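Local coordinates for fibronectin-binding protein (Streptococcus pyogenes, PDB 5A0L) that mediates covalent host binding through an internal thioester in the N-terminal domain of this surface adhesin, at residues Ala130-Tyr133 against Tyr134-Ser137; Leu140-Val143 against Asn144-Trp147; Ser159-Thr162 against Leu163-Glu166; Lys183-Ser186 against Gly187-Leu190. All blocks are in the same frame, centred on the assembly; numbering follows the deposited sequence.

The four contacts show how short-range contacts shape the helices 120-135 to 158-172 and the loop leading into the six-stranded antiparallel barrel. They follow one another along the chain. Contact 1 ends helix 120-135, contact 2 lies in the loop leading to helix 148-152, contact 3 is a turn inside helix 158-172, and contact 4 is in the loop entering barrel strand 191-195. Contacts 2 and 3 are close neighbours, their centres about 11 Å apart, and Arg-165 NE hydrogen-bonds to Met-146 O. Contacts 1 and 2 touch through Tyr-133 and Leu-140. Contact 4 stands apart, its nearest atoms about 17 Å from those of contacts 2 and 3, so the series passes from a connected helical region to the barrel.

Contact 1 (Ala130-Tyr133 against Tyr134-Ser137); sequences AIWY and YSDS
Tyr-133 and Tyr-134, neighbours at the end of a helix, make a T-shaped (edge-to-face) pair, and the side chain of Tyr-133 can be followed outward through it. Its CB sits 3.2 Å from Tyr-134 N. CG is trans to the backbone N (chi1 180°), which carries the ring out beside its neighbour. CD2 then comes over the centre of the Tyr-134 ring, 3.8 Å from Tyr-134 CE2, and the next ring atom, CE2 of Tyr-133, stands 3.9 Å from CZ of Tyr-134. The two planes are nearly perpendicular, at 89°. Arg-86 adds a cation-pi contact to Tyr-133 and also hydrogen-bonds to its carbonyl oxygen. All this happens in the last turn of helix 120-135, where Ala-130, Ile-131 and Trp-132 belong to the TQxAIW sequence motif of thioester domains, and where Asp-136 is the first residue to leave helical geometry. The helix end is held by Ile-131 O, which accepts two N-H groups: Ser-135 N at 2.8 Å, in the carbonyl plane, and Tyr-134 N at 2.9 Å, well above that plane and less straight. Asp-136 N reaches Trp-132 O at 3.0 Å. On the Trp-132 side, Ser-135 OG lies at the edge of the indole, 3.5 Å from CD1. The same hydroxyl donates to Asp-136 OD2 at 2.8 Å, meeting the carboxylate on its anti side and somewhat out of its plane. Leu-52 N donates to that oxygen as well, so two bonds help fix the carboxylate beside the tryptophan, while Leu-52 and Phe-56 pack against the indole.

Contact 2 (Leu140-Val143 against Asn144-Trp147); sequences LNDV and NKMW
The carboxylate of Asp-142 meets the hydrocarbon part of Lys-145, with OD2 3.5 Å from CD and 3.6 Å from CB. It is not a salt bridge: the lysine chain turns at its last torsion, and NZ stays 5.0 Å from Asp-142 OD1, where any attraction is probably weak. A second flat group, the indole of Trp-147, has CB of the preceding Met-146 over one face, displaced toward the rim. The Asn-144 amide, in turn, uses OD1 to accept from Lys-169 NZ.

The backbone makes a short 3-10 turn. Lys-145 N donates to Asp-142 O at 3.0 Å and Met-146 N to Val-143 O at 3.0 Å, both from above the carbonyl planes. Met-146 folds back toward Leu-140 and Val-143. Its SD lies 4.1 Å from CG2 of Val-143. Beyond the sulfur the chain bends (chi3 74°), and CE rests 3.9 Å from CD2 of Leu-140. The loop is thereby packed between two helices: Val-143 and Met-146 lean on helix 158-172, Leu-140 touches Tyr-133 of helix 120-135, and Trp-147, the N-cap residue of helix 148-152, reaches both.

Contact 3 (Ser159-Thr162 against Leu163-Glu166); sequences SQVT and LMRE
Val-161 and Arg-165 touch one turn apart, and theirs is the main side-chain contact of this stretch. CG1 of the valine sits over one face of the guanidinium, toward its rim, 3.4 Å from NE and 3.5 Å from CZ. The arginine is extended from CG to NE, which lays the flat group across the methyl. Apolar packing continues more loosely with Val-161 CG2 4.4 Å from Met-164 SD. Leu-163 CD1 approaches the Gln-160 amide at NE2, 4.1 Å away.

Backbone hydrogen bonds run in regular i to i+4 order. Leu-163 N reaches Ser-159 O at 3.2 Å, Met-164 N reaches Gln-160 O at 2.9 Å, and the next two pairs follow suit, all fairly straight. A water adds a bridge, donating to both Thr-162 O and Glu-166 OE2, so that this carbonyl accepts a second hydrogen bond, besides that from Glu-166 N.

The charged and polar ends have partners beyond the two segments. Arg-165 pairs with Glu-148, and its NE hydrogen-bonds to Met-146 O; Glu-166 pairs with Lys-169, and the buried amide of Gln-160 is satisfied by Gly-117 O, Glu-119 N and Asn-122. Thr-162 OG1 bonds back to Glu-158 O. The whole is typical of an amphipathic alpha-helix, here helix 158-172, whose Met-164 face packs on helix 120-135 in the thioester domain.

Contact 4 (Lys183-Ser186 against Gly187-Leu190); sequences KIPS and GYRL
A type II beta turn from Pro-185 to Tyr-188 closes this contact, a surface feature of the loop that runs from helix 176-179 to strand 191-195 of the barrel. One backbone bond secures it: Tyr-188 N donates to Pro-185 O at 3.1 Å, with an N-H...O angle of 153° and the donor lifted above the carbonyl plane. Gly-187 occupies the third position of the turn with a positive phi of 81°, which suits a type II turn, where glycine is common at this place.

Around this bond the tyrosine makes the side-chain contacts. Its CG lies opposite the backbone N (chi1 -169°), which turns the ring back toward Ile-184 and Pro-185. The two CD carbons of the ring serve different neighbours. CD1 lies 3.8 Å from CD and 3.9 Å from CG of Pro-185, whereas CD2 lies 3.9 Å from CG2 of Ile-184 and 4.0 Å from its CB. The isoleucine chain runs at about a right angle to that of the tyrosine, and both aliphatic groups approach the ring obliquely. Tyr-188 CB also rests 3.3 Å from Pro-185 O, beside the hydrogen bond.

Beyond the turn, Tyr-104 of helix 92-105 meets the Tyr-188 ring edge-to-face and also touches Ile-184 and Pro-185, so the small apolar cluster lies against that helix. With one main-chain bond and otherwise dispersion contacts, the turn is held in shape probably by the backbone bond and by apolar packing against helix 92-105, with charge playing little part across it.

Contact 1 (Ala130-Tyr133 against Tyr134-Ser137)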
ATOM      1  N   ALA A 130      -1.761   0.709  -7.475  1.00 11.59           N
ATOM      2  CA  ALA A 130      -2.344   2.029  -7.517  1.00 11.52           C
ATOM      3  C   ALA A 130      -1.543   3.003  -6.679  1.00 11.55           C
ATOM      4  O   ALA A 130      -1.399   4.197  -7.036  1.00 12.48           O
ATOM      5  CB  ALA A 130      -3.799   1.976  -7.072  1.00 12.44           C
ATOM      6  N   ILE A 131      -1.006   2.548  -5.554  1.00 10.68           N
ATOM      7  CA  ILE A 131      -0.165   3.431  -4.734  0.50 10.89           C
ATOM      8  C   ILE A 131       1.111   3.828  -5.492  1.00 12.09           C
ATOM      9  O   ILE A 131       1.493   5.001  -5.505  1.00 12.09           O
ATOM     10  CB  ILE A 131       0.143   2.805  -3.345  0.50 10.77           C
ATOM     11  CG1 ILE A 131      -1.144   2.802  -2.494  0.50 11.36           C
ATOM     12  CG2 ILE A 131       1.292   3.526  -2.632  0.50 11.86           C
ATOM     13  CD1 ILE A 131      -1.731   4.166  -2.225  0.50 11.23           C
ATOM     14  N   TRP A 132       1.749   2.877  -6.151  1.00 11.43           N
ATOM     15  CA  TRP A 132       2.966   3.160  -6.903  1.00 12.36           C
ATOM     16  C   TRP A 132       2.711   4.088  -8.082  1.00 12.00           C
ATOM     17  O   TRP A 132       3.623   4.843  -8.476  1.00 12.78           O
ATOM     18  CB  TRP A 132       3.612   1.862  -7.349  1.00 12.70           C
ATOM     19  CG  TRP A 132       4.298   1.082  -6.270  1.00 12.56           C
ATOM     20  CD1 TRP A 132       4.868   1.567  -5.141  1.00 12.96           C
ATOM     21  CD2 TRP A 132       4.541  -0.323  -6.269  1.00 12.56           C
ATOM     22  NE1 TRP A 132       5.465   0.556  -4.415  1.00 12.77           N
ATOM     23  CE2 TRP A 132       5.264  -0.617  -5.088  1.00 12.69           C
ATOM     24  CE3 TRP A 132       4.198  -1.370  -7.126  1.00 13.09           C
ATOM     25  CZ2 TRP A 132       5.688  -1.913  -4.782  1.00 15.00           C
ATOM     26  CZ3 TRP A 132       4.611  -2.652  -6.812  1.00 15.11           C
ATOM     27  CH2 TRP A 132       5.337  -2.905  -5.647  1.00 14.96           C
ATOM     28  N   TYR A 133       1.514   4.071  -8.646  1.00 12.33           N
ATOM     29  CA  TYR A 133       1.148   5.056  -9.672  1.00 13.11           C
ATOM     30  C   TYR A 133       1.362   6.471  -9.120  1.00 13.29           C
ATOM     31  O   TYR A 133       1.821   7.370  -9.865  1.00 13.67           O
ATOM     32  CB  TYR A 133      -0.315   4.828 -10.078  1.00 13.73           C
ATOM     33  CG  TYR A 133      -0.834   5.772 -11.127  1.00 13.95           C
ATOM     34  CD1 TYR A 133      -0.574   5.542 -12.476  1.00 15.30           C
ATOM     35  CD2 TYR A 133      -1.641   6.860 -10.786  1.00 14.68           C
ATOM     36  CE1 TYR A 133      -1.102   6.403 -13.453  1.00 16.60           C
ATOM     37  CE2 TYR A 133      -2.162   7.716 -11.748  1.00 16.09           C
ATOM     38  CZ  TYR A 133      -1.875   7.484 -13.077  1.00 17.20           C
ATOM     39  OH  TYR A 133      -2.390   8.337 -14.028  1.00 21.75           O
ATOM     40  N   TYR A 134       1.072   6.680  -7.855  1.00 12.00           N
ATOM     41  CA  TYR A 134       1.227   7.994  -7.238  1.00 12.56           C
ATOM     42  C   TYR A 134       2.565   8.215  -6.550  1.00 13.06           C
ATOM     43  O   TYR A 134       3.057   9.345  -6.538  1.00 14.50           O
ATOM     44  CB  TYR A 134       0.067   8.289  -6.283  1.00 12.78           C
ATOM     45  CG  TYR A 134      -1.242   8.576  -6.985  1.00 13.16           C
ATOM     46  CD1 TYR A 134      -1.416   9.757  -7.727  1.00 13.81           C
ATOM     47  CD2 TYR A 134      -2.293   7.665  -6.975  1.00 13.43           C
ATOM     48  CE1 TYR A 134      -2.577  10.003  -8.421  1.00 14.72           C
ATOM     49  CE2 TYR A 134      -3.494   7.944  -7.642  1.00 13.76           C
ATOM     50  CZ  TYR A 134      -3.621   9.103  -8.381  1.00 13.42           C
ATOM     51  OH  TYR A 134      -4.767   9.406  -9.045  1.00 16.24           O
ATOM     52  N   SER A 135       3.150   7.208  -5.908  1.00 12.17           N
ATOM     53  CA  SER A 135       4.395   7.402  -5.156  1.00 12.45           C
ATOM     54  C   SER A 135       5.629   7.439  -6.063  1.00 12.43           C
ATOM     55  O   SER A 135       6.626   8.120  -5.719  1.00 13.74           O
ATOM     56  CB  SER A 135       4.597   6.290  -4.105  1.00 12.70           C
ATOM     57  OG  SER A 135       4.737   5.010  -4.685  1.00 13.40           O
ATOM     58  N   ASP A 136       5.594   6.669  -7.141  1.00 12.04           N
ATOM     59  CA  ASP A 136       6.731   6.469  -8.032  1.00 13.18           C
ATOM     60  C   ASP A 136       6.432   6.809  -9.484  1.00 13.79           C
ATOM     61  O   ASP A 136       7.253   6.573 -10.357  1.00 16.48           O
ATOM     62  CB  ASP A 136       7.268   5.025  -7.874  1.00 14.40           C
ATOM     63  CG  ASP A 136       7.949   4.828  -6.546  1.00 14.41           C
ATOM     64  OD1 ASP A 136       9.157   5.191  -6.457  1.00 17.60           O
ATOM     65  OD2 ASP A 136       7.319   4.375  -5.570  1.00 15.38           O
ATOM     66  N   SER A 137       5.244   7.387  -9.718  1.00 13.44           N
ATOM     67  CA  SER A 137       4.842   7.712 -11.084  1.00 14.97           C
ATOM     68  C   SER A 137       4.966   6.493 -11.990  1.00 15.27           C
ATOM     69  O   SER A 137       5.309   6.598 -13.150  1.00 18.10           O
ATOM     70  CB  SER A 137       5.591   8.932 -11.628  1.00 16.45           C
ATOM     71  OG  SER A 137       5.344  10.057 -10.809  1.00 17.92           O
TER

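Contact 2 (Leu140-Val143 against Asn144-Trp147)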
ATOM      1  N   LEU A 140       1.595   2.532 -15.694  1.00 27.34           N
ATOM      2  CA  LEU A 140       0.328   1.742 -15.848  1.00 21.23           C
ATOM      3  C   LEU A 140      -0.452   1.986 -17.184  1.00 26.22           C
ATOM      4  O   LEU A 140      -1.664   2.233 -17.183  1.00 26.70           O
ATOM      5  CB  LEU A 140      -0.637   1.901 -14.635  1.00 18.29           C
ATOM      6  CG  LEU A 140      -0.021   1.465 -13.300  1.00 18.16           C
ATOM      7  CD1 LEU A 140      -1.019   1.699 -12.175  1.00 17.43           C
ATOM      8  CD2 LEU A 140       0.399  -0.001 -13.343  1.00 20.71           C
ATOM      9  N   ASN A 141       0.249   1.931 -18.307  0.50 26.99           N
ATOM     10  CA  ASN A 141      -0.371   2.237 -19.593  0.50 30.14           C
ATOM     11  C   ASN A 141      -0.911   1.009 -20.341  0.50 28.23           C
ATOM     12  O   ASN A 141      -1.456   1.154 -21.442  0.50 36.96           O
ATOM     13  CB  ASN A 141       0.645   2.975 -20.461  0.50 33.06           C
ATOM     14  CG  ASN A 141       2.003   2.321 -20.422  0.50 33.05           C
ATOM     15  OD1 ASN A 141       2.106   1.097 -20.394  0.50 40.66           O
ATOM     16  ND2 ASN A 141       3.052   3.124 -20.439  0.50 33.09           N
ATOM     17  N   ASP A 142      -0.795  -0.173 -19.732  1.00 23.57           N
ATOM     18  CA  ASP A 142      -1.160  -1.444 -20.354  1.00 24.63           C
ATOM     19  C   ASP A 142      -1.999  -2.296 -19.382  1.00 20.13           C
ATOM     20  O   ASP A 142      -1.782  -3.518 -19.277  1.00 20.34           O
ATOM     21  CB  ASP A 142       0.172  -2.176 -20.643  1.00 29.30           C
ATOM     22  CG  ASP A 142       0.156  -2.975 -21.885  1.00 41.57           C
ATOM     23  OD1 ASP A 142      -0.438  -2.499 -22.872  1.00 46.28           O
ATOM     24  OD2 ASP A 142       0.810  -4.053 -21.891  1.00 54.91           O
ATOM     25  N   VAL A 143      -2.964  -1.684 -18.699  1.00 18.87           N
ATOM     26  CA  VAL A 143      -3.673  -2.409 -17.626  1.00 18.22           C
ATOM     27  C   VAL A 143      -4.396  -3.648 -18.170  1.00 18.23           C
ATOM     28  O   VAL A 143      -4.445  -4.667 -17.489  1.00 17.95           O
ATOM     29  CB  VAL A 143      -4.630  -1.479 -16.834  1.00 19.19           C
ATOM     30  CG1 VAL A 143      -5.494  -2.263 -15.843  1.00 21.01           C
ATOM     31  CG2 VAL A 143      -3.860  -0.384 -16.124  1.00 20.33           C
ATOM     32  N   ASN A 144      -4.921  -3.573 -19.394  1.00 20.14           N
ATOM     33  CA  ASN A 144      -5.652  -4.714 -19.959  1.00 20.32           C
ATOM     34  C   ASN A 144      -4.837  -5.957 -20.163  1.00 21.56           C
ATOM     35  O   ASN A 144      -5.409  -7.035 -20.347  1.00 24.59           O
ATOM     36  CB  ASN A 144      -6.288  -4.359 -21.296  1.00 25.32           C
ATOM     37  CG  ASN A 144      -7.519  -3.534 -21.143  1.00 28.19           C
ATOM     38  OD1 ASN A 144      -8.080  -3.420 -20.057  1.00 30.63           O
ATOM     39  ND2 ASN A 144      -7.970  -2.959 -22.256  1.00 34.48           N
ATOM     40  N   LYS A 145      -3.509  -5.818 -20.176  1.00 19.78           N
ATOM     41  CA  LYS A 145      -2.616  -6.968 -20.293  1.00 20.26           C
ATOM     42  C   LYS A 145      -1.937  -7.342 -18.982  1.00 19.32           C
ATOM     43  O   LYS A 145      -1.180  -8.289 -18.941  1.00 20.16           O
ATOM     44  CB  LYS A 145      -1.558  -6.713 -21.379  1.00 21.66           C
ATOM     45  CG  LYS A 145      -2.106  -6.705 -22.798  1.00 25.04           C
ATOM     46  CD  LYS A 145      -1.084  -6.236 -23.802  1.00 27.25           C
ATOM     47  CE  LYS A 145      -1.547  -6.530 -25.226  1.00 30.57           C
ATOM     48  NZ  LYS A 145      -2.887  -5.930 -25.532  1.00 37.88           N
ATOM     49  N   MET A 146      -2.202  -6.616 -17.904  1.00 17.89           N
ATOM     50  CA  MET A 146      -1.510  -6.915 -16.647  1.00 15.88           C
ATOM     51  C   MET A 146      -1.907  -8.283 -16.136  1.00 15.88           C
ATOM     52  O   MET A 146      -3.078  -8.673 -16.187  1.00 16.59           O
ATOM     53  CB  MET A 146      -1.757  -5.832 -15.608  1.00 17.88           C
ATOM     54  CG  MET A 146      -0.981  -4.565 -15.929  1.00 18.59           C
ATOM     55  SD  MET A 146      -1.312  -3.236 -14.755  1.00 19.94           S
ATOM     56  CE  MET A 146      -0.412  -3.802 -13.351  1.00 21.32           C
ATOM     57  N   TRP A 147      -0.898  -8.989 -15.630  1.00 16.01           N
ATOM     58  CA  TRP A 147      -1.054 -10.344 -15.064  1.00 16.41           C
ATOM     59  C   TRP A 147      -1.478 -11.400 -16.104  1.00 16.58           C
ATOM     60  O   TRP A 147      -1.886 -12.514 -15.738  1.00 19.15           O
ATOM     61  CB  TRP A 147      -1.999 -10.335 -13.840  1.00 17.20           C
ATOM     62  CG  TRP A 147      -1.578  -9.357 -12.816  1.00 17.04           C
ATOM     63  CD1 TRP A 147      -0.452  -9.402 -12.069  1.00 20.38           C
ATOM     64  CD2 TRP A 147      -2.267  -8.152 -12.437  1.00 17.46           C
ATOM     65  NE1 TRP A 147      -0.390  -8.296 -11.250  1.00 22.33           N
ATOM     66  CE2 TRP A 147      -1.493  -7.511 -11.462  1.00 19.84           C
ATOM     67  CE3 TRP A 147      -3.460  -7.563 -12.839  1.00 17.36           C
ATOM     68  CZ2 TRP A 147      -1.896  -6.332 -10.852  1.00 20.35           C
ATOM     69  CZ3 TRP A 147      -3.855  -6.381 -12.242  1.00 19.19           C
ATOM     70  CH2 TRP A 147      -3.077  -5.772 -11.269  1.00 19.84           C
TER

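Contact 3 (Ser159-Thr162 against Leu163-Glu166)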
ATOM      1  N   SER A 159     -11.043 -15.091 -14.251  1.00 34.98           N
ATOM      2  CA  SER A 159     -12.040 -14.329 -13.513  1.00 31.00           C
ATOM      3  C   SER A 159     -11.417 -13.369 -12.503  1.00 28.50           C
ATOM      4  O   SER A 159     -11.825 -12.184 -12.451  1.00 29.95           O
ATOM      5  CB  SER A 159     -13.082 -15.233 -12.837  1.00 33.83           C
ATOM      6  OG  SER A 159     -12.532 -15.985 -11.749  1.00 42.92           O
ATOM      7  N   GLN A 160     -10.421 -13.822 -11.717  1.00 30.46           N
ATOM      8  CA  GLN A 160      -9.788 -12.932 -10.733  1.00 23.92           C
ATOM      9  C   GLN A 160      -9.071 -11.782 -11.487  1.00 19.34           C
ATOM     10  O   GLN A 160      -9.145 -10.632 -11.066  1.00 17.38           O
ATOM     11  CB  GLN A 160      -8.740 -13.613  -9.771  1.00 24.79           C
ATOM     12  CG  GLN A 160      -9.253 -14.418  -8.573  1.00 22.82           C
ATOM     13  CD  GLN A 160      -9.786 -13.457  -7.536  1.00 24.06           C
ATOM     14  OE1 GLN A 160      -9.028 -12.748  -6.842  1.00 18.18           O
ATOM     15  NE2 GLN A 160     -11.090 -13.394  -7.447  1.00 24.13           N
ATOM     16  N   VAL A 161      -8.353 -12.109 -12.564  1.00 19.50           N
ATOM     17  CA  VAL A 161      -7.551 -11.090 -13.241  1.00 17.87           C
ATOM     18  C   VAL A 161      -8.464 -10.033 -13.878  1.00 18.40           C
ATOM     19  O   VAL A 161      -8.132  -8.851 -13.847  1.00 16.71           O
ATOM     20  CB  VAL A 161      -6.544 -11.720 -14.233  1.00 19.03           C
ATOM     21  CG1 VAL A 161      -5.757 -10.667 -14.945  1.00 20.90           C
ATOM     22  CG2 VAL A 161      -5.468 -12.523 -13.480  1.00 25.18           C
ATOM     23  N   THR A 162      -9.615 -10.428 -14.418  1.00 20.86           N
ATOM     24  CA  THR A 162     -10.531  -9.448 -14.966  1.00 21.67           C
ATOM     25  C   THR A 162     -10.986  -8.471 -13.861  1.00 19.16           C
ATOM     26  O   THR A 162     -11.026  -7.235 -14.066  1.00 19.87           O
ATOM     27  CB  THR A 162     -11.720 -10.154 -15.632  1.00 27.67           C
ATOM     28  OG1 THR A 162     -11.224 -10.991 -16.687  1.00 36.23           O
ATOM     29  CG2 THR A 162     -12.711  -9.148 -16.193  1.00 33.47           C
ATOM     30  N   LEU A 163     -11.328  -9.000 -12.689  1.00 18.15           N
ATOM     31  CA  LEU A 163     -11.716  -8.118 -11.570  1.00 17.43           C
ATOM     32  C   LEU A 163     -10.569  -7.170 -11.201  1.00 14.85           C
ATOM     33  O   LEU A 163     -10.775  -5.988 -10.926  1.00 15.60           O
ATOM     34  CB  LEU A 163     -12.113  -8.927 -10.317  1.00 16.64           C
ATOM     35  CG  LEU A 163     -13.403  -9.761 -10.409  1.00 18.31           C
ATOM     36  CD1 LEU A 163     -13.536 -10.551  -9.124  1.00 19.37           C
ATOM     37  CD2 LEU A 163     -14.607  -8.901 -10.688  1.00 21.04           C
ATOM     38  N   MET A 164      -9.357  -7.723 -11.134  1.00 14.34           N
ATOM     39  CA  MET A 164      -8.183  -6.921 -10.728  1.00 13.59           C
ATOM     40  C   MET A 164      -7.909  -5.757 -11.678  1.00 13.37           C
ATOM     41  O   MET A 164      -7.643  -4.635 -11.233  1.00 14.01           O
ATOM     42  CB  MET A 164      -6.956  -7.832 -10.671  1.00 14.64           C
ATOM     43  CG  MET A 164      -6.995  -8.860  -9.508  1.00 15.00           C
ATOM     44  SD  MET A 164      -5.771 -10.191  -9.714  1.00 15.94           S
ATOM     45  CE  MET A 164      -4.241  -9.286  -9.392  1.00 14.79           C
ATOM     46  N   ARG A 165      -7.965  -6.029 -12.973  1.00 14.29           N
ATOM     47  CA  ARG A 165      -7.716  -4.986 -13.958  1.00 14.76           C
ATOM     48  C   ARG A 165      -8.763  -3.888 -13.867  1.00 15.64           C
ATOM     49  O   ARG A 165      -8.410  -2.699 -13.911  1.00 15.89           O
ATOM     50  CB  ARG A 165      -7.727  -5.577 -15.362  1.00 15.65           C
ATOM     51  CG  ARG A 165      -6.584  -6.516 -15.636  1.00 15.68           C
ATOM     52  CD  ARG A 165      -6.804  -7.310 -16.922  1.00 16.84           C
ATOM     53  NE  ARG A 165      -5.676  -8.171 -17.256  1.00 17.11           N
ATOM     54  CZ  ARG A 165      -5.709  -9.204 -18.091  1.00 18.03           C
ATOM     55  NH1 ARG A 165      -6.820  -9.521 -18.721  1.00 20.80           N
ATOM     56  NH2 ARG A 165      -4.618  -9.934 -18.277  1.00 20.15           N
ATOM     57  N   GLU A 166     -10.037  -4.258 -13.732  1.00 15.77           N
ATOM     58  CA  GLU A 166     -11.065  -3.245 -13.651  1.00 15.98           C
ATOM     59  C   GLU A 166     -10.943  -2.405 -12.394  1.00 14.93           C
ATOM     60  O   GLU A 166     -11.162  -1.182 -12.408  1.00 16.25           O
ATOM     61  CB  GLU A 166     -12.464  -3.895 -13.804  1.00 19.41           C
ATOM     62  CG  GLU A 166     -12.694  -4.488 -15.194  1.00 24.33           C
ATOM     63  CD  GLU A 166     -12.386  -3.496 -16.326  1.00 27.33           C
ATOM     64  OE1 GLU A 166     -13.041  -2.433 -16.356  1.00 30.94           O
ATOM     65  OE2 GLU A 166     -11.478  -3.763 -17.188  1.00 33.83           O
TER
HETATM   66  O   HOH W   1     -10.923  -6.586 -16.908  1.00 36.26           O

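Contact 4 (Lys183-Ser186 against Gly187-Leu190)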
ATOM      1  N   LYS A 183     -17.737   8.754   0.182  1.00 16.55           N
ATOM      2  CA  LYS A 183     -16.614   9.663   0.305  1.00 16.15           C
ATOM      3  C   LYS A 183     -15.794   9.360   1.561  1.00 17.31           C
ATOM      4  O   LYS A 183     -16.302   8.793   2.553  1.00 18.36           O
ATOM      5  CB  LYS A 183     -17.116  11.107   0.405  1.00 18.02           C
ATOM      6  CG  LYS A 183     -18.120  11.551  -0.640  1.00 19.27           C
ATOM      7  CD  LYS A 183     -17.559  11.481  -2.043  1.00 18.09           C
ATOM      8  CE  LYS A 183     -18.564  12.005  -3.036  1.00 19.67           C
ATOM      9  NZ  LYS A 183     -18.074  11.920  -4.425  1.00 18.38           N
ATOM     10  N   ILE A 184     -14.527   9.758   1.546  1.00 17.00           N
ATOM     11  CA  ILE A 184     -13.721   9.589   2.749  1.00 17.26           C
ATOM     12  C   ILE A 184     -14.372  10.319   3.934  1.00 17.85           C
ATOM     13  O   ILE A 184     -14.953  11.411   3.777  1.00 21.71           O
ATOM     14  CB  ILE A 184     -12.241  10.019   2.568  1.00 17.92           C
ATOM     15  CG1 ILE A 184     -12.087  11.515   2.280  1.00 18.01           C
ATOM     16  CG2 ILE A 184     -11.551   9.137   1.522  1.00 16.88           C
ATOM     17  CD1 ILE A 184     -10.628  11.998   2.312  1.00 20.55           C
ATOM     18  N   PRO A 185     -14.291   9.709   5.130  1.00 19.77           N
ATOM     19  CA  PRO A 185     -14.932  10.316   6.297  1.00 21.51           C
ATOM     20  C   PRO A 185     -14.237  11.574   6.760  1.00 20.65           C
ATOM     21  O   PRO A 185     -13.055  11.786   6.483  1.00 21.41           O
ATOM     22  CB  PRO A 185     -14.894   9.217   7.364  1.00 28.57           C
ATOM     23  CG  PRO A 185     -13.858   8.265   6.931  1.00 26.98           C
ATOM     24  CD  PRO A 185     -13.715   8.389   5.427  1.00 21.66           C
ATOM     25  N   SER A 186     -14.972  12.414   7.469  1.00 25.06           N
ATOM     26  CA  SER A 186     -14.414  13.574   8.106  1.00 25.09           C
ATOM     27  C   SER A 186     -13.279  13.103   8.993  1.00 26.06           C
ATOM     28  O   SER A 186     -13.431  12.149   9.744  1.00 29.73           O
ATOM     29  CB  SER A 186     -15.461  14.277   8.976  1.00 32.34           C
ATOM     30  OG  SER A 186     -14.933  15.468   9.503  1.00 39.93           O
ATOM     31  N   GLY A 187     -12.135  13.753   8.871  1.00 26.09           N
ATOM     32  CA  GLY A 187     -10.973  13.444   9.720  1.00 24.72           C
ATOM     33  C   GLY A 187     -10.145  12.242   9.281  1.00 22.07           C
ATOM     34  O   GLY A 187      -9.205  11.850   9.970  1.00 24.68           O
ATOM     35  N   TYR A 188     -10.487  11.658   8.147  1.00 18.27           N
ATOM     36  CA  TYR A 188      -9.746  10.504   7.614  1.00 15.95           C
ATOM     37  C   TYR A 188      -8.255  10.833   7.570  1.00 15.83           C
ATOM     38  O   TYR A 188      -7.857  11.850   7.011  1.00 19.25           O
ATOM     39  CB  TYR A 188     -10.226  10.140   6.202  1.00 15.71           C
ATOM     40  CG  TYR A 188      -9.742   8.823   5.645  1.00 14.02           C
ATOM     41  CD1 TYR A 188     -10.079   7.620   6.247  1.00 15.15           C
ATOM     42  CD2 TYR A 188      -9.004   8.778   4.473  1.00 14.92           C
ATOM     43  CE1 TYR A 188      -9.654   6.417   5.723  1.00 15.44           C
ATOM     44  CE2 TYR A 188      -8.569   7.576   3.939  1.00 14.10           C
ATOM     45  CZ  TYR A 188      -8.913   6.390   4.558  1.00 13.59           C
ATOM     46  OH  TYR A 188      -8.497   5.218   3.977  1.00 14.00           O
ATOM     47  N   ARG A 189      -7.434   9.906   8.055  1.00 15.57           N
ATOM     48  CA  ARG A 189      -5.992  10.128   8.144  1.00 16.51           C
ATOM     49  C   ARG A 189      -5.275   8.789   7.980  1.00 14.77           C
ATOM     50  O   ARG A 189      -5.725   7.770   8.502  1.00 16.32           O
ATOM     51  CB  ARG A 189      -5.628  10.730   9.509  1.00 19.56           C
ATOM     52  CG  ARG A 189      -4.170  11.183   9.622  1.00 24.17           C
ATOM     53  CD  ARG A 189      -3.834  11.807  10.974  1.00 26.83           C
ATOM     54  NE  ARG A 189      -4.772  12.854  11.338  1.00 27.80           N
ATOM     55  CZ  ARG A 189      -4.913  13.349  12.565  1.00 31.39           C
ATOM     56  NH1 ARG A 189      -4.145  12.926  13.558  1.00 34.19           N
ATOM     57  NH2 ARG A 189      -5.841  14.253  12.792  1.00 37.55           N
ATOM     58  N   LEU A 190      -4.132   8.844   7.291  1.00 12.63           N
ATOM     59  CA  LEU A 190      -3.235   7.710   7.169  1.00 11.93           C
ATOM     60  C   LEU A 190      -1.885   8.092   7.775  1.00 12.18           C
ATOM     61  O   LEU A 190      -1.677   9.208   8.249  1.00 13.43           O
ATOM     62  CB  LEU A 190      -3.074   7.236   5.726  1.00 12.45           C
ATOM     63  CG  LEU A 190      -4.386   6.883   5.033  1.00 12.97           C
ATOM     64  CD1 LEU A 190      -4.084   6.560   3.580  1.00 14.28           C
ATOM     65  CD2 LEU A 190      -5.111   5.712   5.702  1.00 13.74           C
TER